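Local coordinates for putative isochorismatase (Streptomyces avermitilis, PDB 3KL2), which is probably a hydrolase of the isochorismatase-like family, though its substrate is not established, at residues Y33-E36 / F37-D40. Sequence-based numbering, arbitrary orientation.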
loop_
_atom_site.group_PDB
_atom_site.type_symbol
_atom_site.label_atom_id
_atom_site.label_comp_id
_atom_site.label_asym_id
_atom_site.label_seq_id
_atom_site.Cartn_x
_atom_site.Cartn_y
_atom_site.Cartn_z
ATOM N N TYR A 33 -1.560 -23.535 2.766
ATOM C CA TYR A 33 -1.828 -24.937 2.919
ATOM C C TYR A 33 -0.897 -25.747 2.027
ATOM O O TYR A 33 -1.365 -26.424 1.120
ATOM C CB TYR A 33 -3.259 -25.239 2.599
ATOM C CG TYR A 33 -4.258 -24.806 3.645
ATOM C CD1 TYR A 33 -4.786 -25.701 4.558
ATOM C CD2 TYR A 33 -4.698 -23.492 3.689
ATOM C CE1 TYR A 33 -5.761 -25.290 5.494
ATOM C CE2 TYR A 33 -5.628 -23.078 4.620
ATOM C CZ TYR A 33 -6.167 -23.984 5.502
ATOM O OH TYR A 33 -7.102 -23.511 6.379
ATOM N N GLN A 34 0.412 -25.670 2.316
ATOM C CA GLN A 34 1.439 -26.308 1.541
ATOM C C GLN A 34 2.035 -27.462 2.329
ATOM O O GLN A 34 2.038 -27.424 3.554
ATOM C CB GLN A 34 2.559 -25.316 1.186
ATOM C CG GLN A 34 2.144 -24.255 0.139
ATOM C CD GLN A 34 2.953 -23.028 0.250
ATOM O OE1 GLN A 34 2.627 -22.148 1.054
ATOM N NE2 GLN A 34 4.068 -22.976 -0.475
ATOM N N ASN A 35 2.581 -28.451 1.617
ATOM C CA ASN A 35 3.143 -29.630 2.223
ATOM C C ASN A 35 4.077 -29.261 3.358
ATOM O O ASN A 35 4.016 -29.877 4.419
ATOM C CB ASN A 35 3.875 -30.525 1.196
ATOM C CG ASN A 35 2.924 -31.198 0.221
ATOM O OD1 ASN A 35 1.922 -31.789 0.634
ATOM N ND2 ASN A 35 3.218 -31.089 -1.097
ATOM N N GLU A 36 4.873 -28.211 3.161
ATOM C CA GLU A 36 5.885 -27.818 4.144
ATOM C C GLU A 36 5.334 -27.726 5.579
ATOM O O GLU A 36 6.072 -27.976 6.541
ATOM C CB GLU A 36 6.577 -26.516 3.736
ATOM C CG GLU A 36 8.029 -26.484 4.153
ATOM C CD GLU A 36 8.909 -27.237 3.183
ATOM O OE1 GLU A 36 9.319 -26.592 2.186
ATOM O OE2 GLU A 36 9.210 -28.448 3.425
ATOM N N PHE A 37 4.036 -27.428 5.697
ATOM C CA PHE A 37 3.327 -27.342 6.982
ATOM C C PHE A 37 2.412 -28.531 7.231
ATOM O O PHE A 37 2.379 -29.081 8.335
ATOM C CB PHE A 37 2.409 -26.088 7.000
ATOM C CG PHE A 37 3.094 -24.796 7.329
ATOM C CD1 PHE A 37 3.923 -24.677 8.432
ATOM C CD2 PHE A 37 2.818 -23.663 6.598
ATOM C CE1 PHE A 37 4.540 -23.429 8.764
ATOM C CE2 PHE A 37 3.413 -22.415 6.913
ATOM C CZ PHE A 37 4.265 -22.302 7.981
ATOM N N THR A 38 1.637 -28.918 6.219
ATOM C CA THR A 38 0.517 -29.848 6.389
ATOM C C THR A 38 0.873 -31.323 6.480
ATOM O O THR A 38 0.093 -32.101 7.017
ATOM C CB THR A 38 -0.415 -29.769 5.172
ATOM O OG1 THR A 38 0.386 -29.974 4.006
ATOM C CG2 THR A 38 -1.123 -28.413 5.101
ATOM N N SER A 39 2.026 -31.723 5.949
ATOM C CA SER A 39 2.261 -33.148 5.651
ATOM C C SER A 39 3.567 -33.682 6.222
ATOM O O SER A 39 4.562 -32.959 6.291
ATOM C CB SER A 39 2.292 -33.337 4.130
ATOM O OG SER A 39 1.277 -32.582 3.474
ATOM N N ASP A 40 3.560 -34.967 6.588
ATOM C CA ASP A 40 4.726 -35.651 7.149
ATOM C C ASP A 40 5.947 -35.465 6.253
ATOM O O ASP A 40 5.865 -35.714 5.056
ATOM C CB ASP A 40 4.450 -37.161 7.338
ATOM C CG ASP A 40 3.663 -37.483 8.648
ATOM O OD1 ASP A 40 3.538 -36.605 9.534
ATOM O OD2 ASP A 40 3.176 -38.634 8.799
#
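Gln34 O is gripped by two backbone N-H groups, which come from opposite faces of its carbonyl plane. Phe37 N lies 2.9 Å from Gln34 O, well above that plane. Thr38 N lies 3.1 Å from Gln34 O and is tilted only 20° from the carbonyl plane of Gln34. One residue on, Ser39 N donates to Asn35 O at 3.1 Å. The side chains add a second layer. Thr38 OG1 sits between its own backbone N and carbonyl carbon (chi1 54°), which turns it back over the start of the helix. There it pairs with Ser39 OG at 2.8 Å, and either hydroxyl could donate. Thr38 OG1 also lies 3.1 Å from Gln34 O, and its one proton may go there or to Ser39 OG. Ser39 OG in turn lies 3.0 Å from Asn35 OD1 and could donate to it if Thr38 OG1 supplies the proton of their pair. The other end of that amide, ND2, donates to Trp111 O, which helps fix its rotation. Thr38 CG2 packs beside Gln34 O and reaches Tyr33 C at 4.1 Å. A valine in place of Thr38 would probably leave Ser39 OG without its hydroxyl partner and take away a polar neighbour of Gln34 O. Beyond the turn, the Phe37 ring stacks with Phe159 and meets Phe106 edge-to-face, while Glu36 carboxylate oxygens accept from the backbone N atoms of Phe106 and Val43. Gln34 is the N-cap residue of the short helix 35-38. This single helical turn follows strand 26-31, a central strand of the parallel sheet in the alpha/beta fold of isochorismatase-like hydrolases.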